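PDB 3ZRP: serine-pyruvate aminotransferase (AgxT) from Sulfolobus solfataricus, which probably transfers the amino group between L-serine and pyruvate, and between alanine and glyoxylate, using pyridoxal 5'-phosphate as cofactor. Local coordinates for residues 43-48 with 54-59; 223-228 with 239-244; 316-319 with 324-327. All coordinates share one frame; numbering follows the deposited sequence. Where two conformers were deposited one is given.

Interaction 1: residues 43-48 with 54-59; sequences GLRYVM and YQPLII
Arg45, Pro56 and Leu44 bury most of the surface in this contact, where the last turns of helix 31-48 meet the start of an edge strand. The Arg45 side chain leaves the helix with CG beside the backbone N and runs extended from CG to NE, a course that carries the guanidinium across to the residue just ahead of the strand. There NE donates to the carbonyl O of Tyr54 at 2.8 Å. The C=O...donor angle of 168° puts the donor almost straight out from the carbonyl oxygen, although that oxygen is tilted from the guanidinium plane and the N-H...O angle is a moderate 147°. Pro56 uses the same group differently: its CD lies over one guanidinium face, nearer the rim than the centre, 3.3 Å from Arg45 NH2. NH2 also gives a hydrogen bond to a water at 3.2 Å and forms a salt bridge with Glu234, so several partners fix the rotation of the planar head. Leu44 makes the apolar half of the contact. Its CB is directed at the strand, and in one of its two conformers CD2 packs 3.9 Å from Pro56 CB, the two side chains sliding past each other in opposite directions. On the strand itself, Gln55 NE2 donates to Pro56 O at 2.8 Å, folding that side chain back on the backbone of the next residue. The short axes of helix and strand approach to 8.5 Å; with 116° between their directions, the helix crosses the strand steeply rather than running antiparallel to it. Strand 55-60 borders the large mixed sheet, hydrogen-bonded to strand 197-202, whose Leu199 also packs on Leu44; Leu41 of helix 31-48 extends the cover over Pro56, while helix 246-262 packs against Val47 and Ile58.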
loop_
_atom_site.group_PDB
_atom_site.type_symbol
_atom_site.label_atom_id
_atom_site.label_comp_id
_atom_site.label_asym_id
_atom_site.label_seq_id
_atom_site.Cartn_x
_atom_site.Cartn_y
_atom_site.Cartn_z
ATOM N N GLY A 43 10.656 -8.869 -14.273
ATOM C CA GLY A 43 10.209 -7.786 -15.122
ATOM C C GLY A 43 10.828 -6.460 -14.746
ATOM O O GLY A 43 11.138 -5.665 -15.639
ATOM N N LEU A 44 10.998 -6.224 -13.434
ATOM C CA LEU A 44 11.718 -5.049 -12.952
ATOM C C LEU A 44 13.156 -5.024 -13.463
ATOM O O LEU A 44 13.623 -3.995 -13.934
ATOM C CB LEU A 44 11.674 -4.953 -11.415
ATOM C CG LEU A 44 11.987 -3.599 -10.754
ATOM C CD1 LEU A 44 11.211 -2.412 -11.346
ATOM C CD2 LEU A 44 11.735 -3.674 -9.255
ATOM N N ARG A 45 13.856 -6.160 -13.377
ATOM C CA ARG A 45 15.224 -6.238 -13.911
ATOM C C ARG A 45 15.251 -5.915 -15.400
ATOM O O ARG A 45 16.138 -5.196 -15.883
ATOM C CB ARG A 45 15.842 -7.619 -13.674
ATOM C CG ARG A 45 16.212 -7.922 -12.234
ATOM C CD ARG A 45 17.311 -8.986 -12.193
ATOM N NE ARG A 45 17.465 -9.594 -10.863
ATOM C CZ ARG A 45 16.671 -10.536 -10.376
ATOM N NH1 ARG A 45 15.670 -10.991 -11.099
ATOM N NH2 ARG A 45 16.873 -11.019 -9.169
ATOM N N TYR A 46 14.275 -6.460 -16.121
ATOM C CA TYR A 46 14.153 -6.261 -17.561
ATOM C C TYR A 46 13.962 -4.784 -17.954
ATOM O O TYR A 46 14.705 -4.258 -18.790
ATOM C CB TYR A 46 13.044 -7.185 -18.116
ATOM C CG TYR A 46 12.759 -6.978 -19.589
ATOM C CD1 TYR A 46 13.653 -7.441 -20.573
ATOM C CD2 TYR A 46 11.611 -6.317 -20.005
ATOM C CE1 TYR A 46 13.404 -7.220 -21.925
ATOM C CE2 TYR A 46 11.351 -6.093 -21.348
ATOM C CZ TYR A 46 12.256 -6.552 -22.304
ATOM O OH TYR A 46 11.986 -6.342 -23.627
ATOM N N VAL A 47 12.996 -4.090 -17.342
ATOM C CA VAL A 47 12.729 -2.697 -17.715
ATOM C C VAL A 47 13.790 -1.711 -17.185
ATOM O O VAL A 47 13.969 -0.610 -17.732
ATOM C CB VAL A 47 11.296 -2.219 -17.313
ATOM C CG1 VAL A 47 10.227 -3.118 -17.935
ATOM C CG2 VAL A 47 11.134 -2.150 -15.790
ATOM N N MET A 48 14.488 -2.091 -16.128
ATOM C CA MET A 48 15.572 -1.253 -15.623
ATOM C C MET A 48 16.944 -1.622 -16.192
ATOM O O MET A 48 17.936 -0.941 -15.936
ATOM C CB MET A 48 15.583 -1.252 -14.113
ATOM C CG MET A 48 14.606 -0.233 -13.569
ATOM S SD MET A 48 14.396 -0.461 -11.825
ATOM C CE MET A 48 13.114 0.730 -11.462
ATOM N N TYR A 54 21.529 -7.726 -9.586
ATOM C CA TYR A 54 20.753 -6.643 -8.975
ATOM C C TYR A 54 19.471 -7.202 -8.372
ATOM O O TYR A 54 18.809 -8.038 -8.989
ATOM C CB TYR A 54 20.470 -5.567 -10.016
ATOM C CG TYR A 54 21.666 -4.675 -10.260
ATOM C CD1 TYR A 54 22.893 -5.214 -10.693
ATOM C CD2 TYR A 54 21.584 -3.297 -10.060
ATOM C CE1 TYR A 54 24.004 -4.397 -10.907
ATOM C CE2 TYR A 54 22.694 -2.472 -10.284
ATOM C CZ TYR A 54 23.894 -3.036 -10.703
ATOM O OH TYR A 54 24.986 -2.227 -10.922
ATOM N N GLN A 55 19.134 -6.745 -7.170
ATOM C CA GLN A 55 18.020 -7.299 -6.411
ATOM C C GLN A 55 16.746 -6.439 -6.536
ATOM O O GLN A 55 16.725 -5.301 -6.070
ATOM C CB GLN A 55 18.399 -7.439 -4.933
ATOM C CG GLN A 55 17.263 -7.934 -4.028
ATOM C CD GLN A 55 16.818 -9.345 -4.374
ATOM O OE1 GLN A 55 17.545 -10.298 -4.149
ATOM N NE2 GLN A 55 15.607 -9.479 -4.903
ATOM N N PRO A 56 15.690 -6.987 -7.161
ATOM C CA PRO A 56 14.410 -6.243 -7.195
ATOM C C PRO A 56 13.613 -6.408 -5.892
ATOM O O PRO A 56 13.687 -7.450 -5.236
ATOM C CB PRO A 56 13.667 -6.894 -8.361
ATOM C CG PRO A 56 14.206 -8.354 -8.337
ATOM C CD PRO A 56 15.647 -8.212 -7.981
ATOM N N LEU A 57 12.848 -5.373 -5.508
ATOM C CA LEU A 57 11.879 -5.504 -4.420
ATOM C C LEU A 57 10.589 -4.779 -4.816
ATOM O O LEU A 57 10.629 -3.717 -5.459
ATOM C CB LEU A 57 12.392 -4.910 -3.094
ATOM C CG LEU A 57 13.631 -5.509 -2.413
ATOM C CD1 LEU A 57 14.858 -4.695 -2.776
ATOM C CD2 LEU A 57 13.499 -5.635 -0.900
ATOM N N ILE A 58 9.461 -5.368 -4.449
ATOM C CA ILE A 58 8.158 -4.764 -4.685
ATOM C C ILE A 58 7.507 -4.583 -3.306
ATOM O O ILE A 58 7.377 -5.531 -2.544
ATOM C CB ILE A 58 7.342 -5.641 -5.653
ATOM C CG1 ILE A 58 8.036 -5.656 -7.029
ATOM C CG2 ILE A 58 5.877 -5.188 -5.737
ATOM C CD1 ILE A 58 7.468 -6.722 -8.005
ATOM N N ILE A 59 7.147 -3.349 -2.959
ATOM C CA ILE A 59 6.649 -3.080 -1.592
ATOM C C ILE A 59 5.316 -2.371 -1.703
ATOM O O ILE A 59 5.006 -1.842 -2.764
ATOM C CB ILE A 59 7.661 -2.248 -0.741
ATOM C CG1 ILE A 59 7.914 -0.862 -1.369
ATOM C CG2 ILE A 59 9.046 -3.005 -0.618
ATOM C CD1 ILE A 59 8.692 0.134 -0.446
HETATM O O HOH W 1 19.037 -10.697 -6.885
#

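Interaction 2: residues 223-228 with 239-244; sequences LRNWLP and AYFATP. With PLP (pyridoxal-5'-phosphate), chain D.
Phe241 packs against both Asn225 and Trp226, with different parts of its ring. Asn225 CB sits over the ring face, 3.4 Å from the centroid and 11° off the normal, which meets the definition of a CH-pi contact. Toward Trp226 the phenyl ring presents an edge: CD2 comes 3.4 Å from Trp226 CE2, and the planes stand at 87° with centroids 4.9 Å apart, a T-shaped pair. The ring reaches this site because Phe241 CG is anti to the backbone N (chi1 163°). Beside it, Trp226 CH2 packs 3.8 Å from Ala242 CB.

A second shell fixes the two helix residues. Asn225 ND2 donates to Tyr219 O and Trp226 NE1 to Tyr220 O, so both side-chain N-H groups are engaged just upstream of the helix while their carbon surfaces serve Phe241. Phe241 O, in turn, accepts a hydrogen bond from Arg91 of the second subunit.

The loop that carries Phe241 also grips the cofactor phosphate. PLP O1P takes three hydrogen bonds here: from Tyr240 OH at 2.7 Å, from Thr243 OG1 at 2.7 Å and from Thr243 N at 2.9 Å. Thr64, Gln188 and Ser166 of the second subunit bind the same cofactor, placing this site at the dimer interface. The chemistry is thus divided: an apolar and aromatic contact holds the loop on helix 223-234, and neutral donors converge on one phosphate oxygen, which would be expected to stabilise its negative charge.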
loop_
_atom_site.group_PDB
_atom_site.type_symbol
_atom_site.label_atom_id
_atom_site.label_comp_id
_atom_site.label_asym_id
_atom_site.label_seq_id
_atom_site.Cartn_x
_atom_site.Cartn_y
_atom_site.Cartn_z
ATOM N N LEU A 223 13.609 -2.139 4.084
ATOM C CA LEU A 223 13.764 -3.090 3.004
ATOM C C LEU A 223 14.266 -4.470 3.483
ATOM O O LEU A 223 13.951 -5.484 2.847
ATOM C CB LEU A 223 14.671 -2.528 1.897
ATOM C CG LEU A 223 14.123 -1.303 1.137
ATOM C CD1 LEU A 223 15.196 -0.730 0.190
ATOM C CD2 LEU A 223 12.797 -1.661 0.391
ATOM N N ARG A 224 14.964 -4.502 4.624
ATOM C CA ARG A 224 15.326 -5.779 5.271
ATOM C C ARG A 224 14.128 -6.677 5.572
ATOM O O ARG A 224 14.237 -7.894 5.514
ATOM C CB ARG A 224 16.157 -5.564 6.542
ATOM C CG ARG A 224 17.486 -4.892 6.303
ATOM C CD ARG A 224 18.128 -4.404 7.603
ATOM N NE ARG A 224 19.340 -3.645 7.301
ATOM C CZ ARG A 224 19.355 -2.426 6.782
ATOM N NH1 ARG A 224 18.208 -1.778 6.524
ATOM N NH2 ARG A 224 20.511 -1.836 6.537
ATOM N N ASN A 225 12.982 -6.088 5.922
ATOM C CA ASN A 225 11.814 -6.873 6.235
ATOM C C ASN A 225 11.130 -7.474 5.008
ATOM O O ASN A 225 10.469 -8.505 5.117
ATOM C CB ASN A 225 10.826 -6.037 7.083
ATOM C CG ASN A 225 11.357 -5.775 8.460
ATOM O OD1 ASN A 225 12.021 -6.628 9.037
ATOM N ND2 ASN A 225 11.085 -4.595 9.003
ATOM N N TRP A 226 11.295 -6.851 3.842
ATOM C CA TRP A 226 10.649 -7.340 2.622
ATOM C C TRP A 226 11.555 -8.304 1.851
ATOM O O TRP A 226 11.058 -9.116 1.076
ATOM C CB TRP A 226 10.261 -6.201 1.690
ATOM C CG TRP A 226 9.159 -5.418 2.287
ATOM C CD1 TRP A 226 9.292 -4.228 2.959
ATOM C CD2 TRP A 226 7.773 -5.795 2.401
ATOM N NE1 TRP A 226 8.067 -3.835 3.433
ATOM C CE2 TRP A 226 7.119 -4.760 3.094
ATOM C CE3 TRP A 226 7.018 -6.884 1.948
ATOM C CZ2 TRP A 226 5.726 -4.776 3.369
ATOM C CZ3 TRP A 226 5.649 -6.918 2.210
ATOM C CH2 TRP A 226 5.006 -5.853 2.918
ATOM N N LEU A 227 12.858 -8.194 2.077
ATOM C CA LEU A 227 13.855 -9.013 1.349
ATOM C C LEU A 227 13.595 -10.535 1.391
ATOM O O LEU A 227 13.683 -11.185 0.344
ATOM C CB LEU A 227 15.282 -8.712 1.820
ATOM C CG LEU A 227 16.336 -8.101 0.909
ATOM C CD1 LEU A 227 17.702 -8.115 1.622
ATOM C CD2 LEU A 227 16.419 -8.849 -0.410
ATOM N N PRO A 228 13.271 -11.103 2.574
ATOM C CA PRO A 228 12.968 -12.537 2.620
ATOM C C PRO A 228 11.760 -12.906 1.754
ATOM O O PRO A 228 11.738 -13.987 1.159
ATOM C CB PRO A 228 12.668 -12.797 4.110
ATOM C CG PRO A 228 13.360 -11.703 4.843
ATOM C CD PRO A 228 13.267 -10.512 3.929
ATOM N N ALA A 239 6.477 -16.547 1.813
ATOM C CA ALA A 239 6.987 -16.001 3.074
ATOM C C ALA A 239 6.030 -14.909 3.545
ATOM O O ALA A 239 5.254 -14.380 2.743
ATOM C CB ALA A 239 8.374 -15.447 2.890
ATOM N N TYR A 240 6.079 -14.567 4.828
ATOM C CA TYR A 240 5.192 -13.505 5.335
ATOM C C TYR A 240 5.966 -12.457 6.120
ATOM O O TYR A 240 6.642 -12.775 7.113
ATOM C CB TYR A 240 4.091 -14.100 6.195
ATOM C CG TYR A 240 3.222 -13.022 6.835
ATOM C CD1 TYR A 240 2.311 -12.298 6.076
ATOM C CD2 TYR A 240 3.381 -12.699 8.180
ATOM C CE1 TYR A 240 1.531 -11.289 6.664
ATOM C CE2 TYR A 240 2.614 -11.715 8.775
ATOM C CZ TYR A 240 1.701 -11.013 8.008
ATOM O OH TYR A 240 0.970 -10.003 8.604
ATOM N N PHE A 241 5.884 -11.202 5.679
ATOM C CA PHE A 241 6.321 -10.127 6.546
ATOM C C PHE A 241 5.053 -9.372 6.927
ATOM O O PHE A 241 4.669 -9.327 8.095
ATOM C CB PHE A 241 7.301 -9.164 5.860
ATOM C CG PHE A 241 7.438 -7.842 6.604
ATOM C CD1 PHE A 241 7.729 -7.827 7.983
ATOM C CD2 PHE A 241 7.206 -6.627 5.954
ATOM C CE1 PHE A 241 7.827 -6.612 8.691
ATOM C CE2 PHE A 241 7.304 -5.405 6.664
ATOM C CZ PHE A 241 7.597 -5.401 8.020
ATOM N N ALA A 242 4.428 -8.779 5.915
ATOM C CA ALA A 242 3.144 -8.100 6.106
ATOM C C ALA A 242 2.334 -8.372 4.843
ATOM O O ALA A 242 2.906 -8.615 3.783
ATOM C CB ALA A 242 3.380 -6.617 6.279
ATOM N N THR A 243 1.005 -8.299 4.931
ATOM C CA THR A 243 0.196 -8.657 3.765
ATOM C C THR A 243 0.445 -7.647 2.627
ATOM O O THR A 243 0.258 -6.450 2.820
ATOM C CB THR A 243 -1.305 -8.723 4.100
ATOM O OG1 THR A 243 -1.506 -9.650 5.178
ATOM C CG2 THR A 243 -2.086 -9.194 2.873
ATOM N N PRO A 244 0.901 -8.128 1.451
ATOM C CA PRO A 244 1.087 -7.257 0.291
ATOM C C PRO A 244 -0.216 -7.073 -0.510
ATOM O O PRO A 244 -1.190 -7.853 -0.310
ATOM C CB PRO A 244 2.115 -8.050 -0.574
ATOM C CG PRO A 244 1.743 -9.453 -0.297
ATOM C CD PRO A 244 1.328 -9.520 1.152
HETATM N N1 PLP D . -2.785 -7.705 13.469
HETATM C C2 PLP D . -3.506 -8.870 13.384
HETATM C C2A PLP D . -4.341 -9.281 14.574
HETATM C C3 PLP D . -3.472 -9.649 12.210
HETATM O O3 PLP D . -4.146 -10.697 12.136
HETATM C C4 PLP D . -2.705 -9.233 11.107
HETATM C C4A PLP D . -2.722 -10.093 9.834
HETATM C C5 PLP D . -1.969 -8.041 11.235
HETATM C C6 PLP D . -2.019 -7.268 12.401
HETATM C C5A PLP D . -1.111 -7.503 10.131
HETATM O O4P PLP D . -1.858 -7.001 9.003
HETATM P P PLP D . -1.171 -6.870 7.578
HETATM O O1P PLP D . -0.604 -8.222 7.288
HETATM O O2P PLP D . -2.302 -6.441 6.728
HETATM O O3P PLP D . -0.066 -5.893 7.764
#

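Interaction 3: residues 316-319 with 324-327; sequences AGTV and EFAP
Thr318 and Phe325 meet where a helix-turn-strand connection brings helix 311-319 round to strand 326-327, an outer strand of a small three-stranded antiparallel sheet. The return is tight, since the closest CA atoms, those of Val319 and Glu324, are 4.9 Å apart. Glu324 comes first and runs beside Val319, both side chains pointing the same way. The side chain swings CG opposite the main-chain nitrogen (chi1 -175°) and stays extended, leading OE1 to a loose approach 4.0 Å from Val319 CG2. Glu324 also packs on Thr29 of the second subunit, so this outer part of the turn faces the dimer partner.

Phe325 carries the inner part. Its side chain crosses that of Thr318 at about a right angle and offers the CD2 and CE2 side of the ring. The methyl CG2 of Thr318 lies at the ring edge, close to its plane, 3.6 Å from Phe325 CE2, whereas the hydroxyl OG1 approaches Phe325 CD2 obliquely at the same separation. The ring also meets Phe336 and packs on Leu315 and on Ile356 of helix 346-363, which covers Thr318 through Val355 and Thr359.

Beyond the ring, Ala326 starts the strand and pairs through its backbone with Arg337, and Pro327 O accepts from the Arg337 side chain. A water makes a polar join between helix and turn: it accepts from Phe325 N at 3.0 Å and is hydrogen-bonded to Thr318 OG1 at 2.7 Å, the same hydroxyl also being bonded to Leu315 O within its helix.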
loop_
_atom_site.group_PDB
_atom_site.type_symbol
_atom_site.label_atom_id
_atom_site.label_comp_id
_atom_site.label_asym_id
_atom_site.label_seq_id
_atom_site.Cartn_x
_atom_site.Cartn_y
_atom_site.Cartn_z
ATOM N N ALA A 316 -11.405 21.576 -17.414
ATOM C CA ALA A 316 -12.838 21.270 -17.408
ATOM C C ALA A 316 -13.378 21.130 -18.830
ATOM O O ALA A 316 -14.182 20.241 -19.112
ATOM C CB ALA A 316 -13.606 22.335 -16.635
ATOM N N GLY A 317 -12.907 22.000 -19.722
ATOM C CA GLY A 317 -13.334 22.024 -21.121
ATOM C C GLY A 317 -12.828 20.883 -21.988
ATOM O O GLY A 317 -13.492 20.499 -22.954
ATOM N N THR A 318 -11.651 20.347 -21.661
ATOM C CA THR A 318 -11.078 19.234 -22.427
ATOM C C THR A 318 -11.748 17.906 -22.102
ATOM O O THR A 318 -11.910 17.070 -23.000
ATOM C CB THR A 318 -9.552 19.068 -22.232
ATOM O OG1 THR A 318 -9.255 18.925 -20.837
ATOM C CG2 THR A 318 -8.795 20.247 -22.833
ATOM N N VAL A 319 -12.119 17.707 -20.831
ATOM C CA VAL A 319 -12.815 16.477 -20.410
ATOM C C VAL A 319 -14.180 16.314 -21.108
ATOM O O VAL A 319 -14.537 15.204 -21.514
ATOM C CB VAL A 319 -12.923 16.320 -18.857
ATOM C CG1 VAL A 319 -14.072 17.132 -18.258
ATOM C CG2 VAL A 319 -13.044 14.839 -18.473
ATOM N N GLU A 324 -8.832 13.890 -20.617
ATOM C CA GLU A 324 -8.482 14.481 -19.317
ATOM C C GLU A 324 -6.964 14.686 -19.189
ATOM O O GLU A 324 -6.199 13.740 -19.337
ATOM C CB GLU A 324 -9.003 13.616 -18.164
ATOM C CG GLU A 324 -8.785 14.221 -16.775
ATOM C CD GLU A 324 -9.533 13.484 -15.680
ATOM O OE1 GLU A 324 -10.582 12.868 -15.966
ATOM O OE2 GLU A 324 -9.075 13.521 -14.520
ATOM N N PHE A 325 -6.543 15.922 -18.926
ATOM C CA PHE A 325 -5.128 16.264 -18.698
ATOM C C PHE A 325 -4.870 16.431 -17.188
ATOM O O PHE A 325 -5.712 16.045 -16.388
ATOM C CB PHE A 325 -4.795 17.544 -19.463
ATOM C CG PHE A 325 -4.930 17.418 -20.962
ATOM C CD1 PHE A 325 -4.090 16.562 -21.687
ATOM C CD2 PHE A 325 -5.874 18.170 -21.658
ATOM C CE1 PHE A 325 -4.200 16.450 -23.066
ATOM C CE2 PHE A 325 -5.981 18.065 -23.039
ATOM C CZ PHE A 325 -5.153 17.208 -23.744
ATOM N N ALA A 326 -3.721 16.988 -16.799
ATOM C CA ALA A 326 -3.432 17.282 -15.391
ATOM C C ALA A 326 -3.156 18.769 -15.155
ATOM O O ALA A 326 -2.673 19.461 -16.059
ATOM C CB ALA A 326 -2.265 16.398 -14.852
ATOM N N PRO A 327 -3.468 19.278 -13.943
ATOM C CA PRO A 327 -3.181 20.683 -13.667
ATOM C C PRO A 327 -1.687 20.950 -13.484
ATOM O O PRO A 327 -0.921 20.023 -13.261
ATOM C CB PRO A 327 -3.935 20.955 -12.358
ATOM C CG PRO A 327 -4.027 19.639 -11.695
ATOM C CD PRO A 327 -4.068 18.597 -12.778
HETATM O O HOH W 2 -8.975 17.570 -18.491
#

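From the N terminus, interaction 1 closes the short turn after helix 31-48 and seats that helix against the edge strand of the large mixed sheet. Interaction 2 closes the longer excursion through helix 223-234 and brings the following loop back to the cofactor at the dimer interface. Interaction 3 closes the turn between helix 311-319 and strand 326-327. The three follow in series, none nesting or crossing. Interactions 1 and 2 touch directly: Ile59 CG2 packs 3.8 Å from Trp226 CG, joining the edge strand to helix 223-234. Interaction 3 stands apart, its centre about 33 Å from that of interaction 1, and joins helix 311-319 to the outer strand of the small three-stranded sheet.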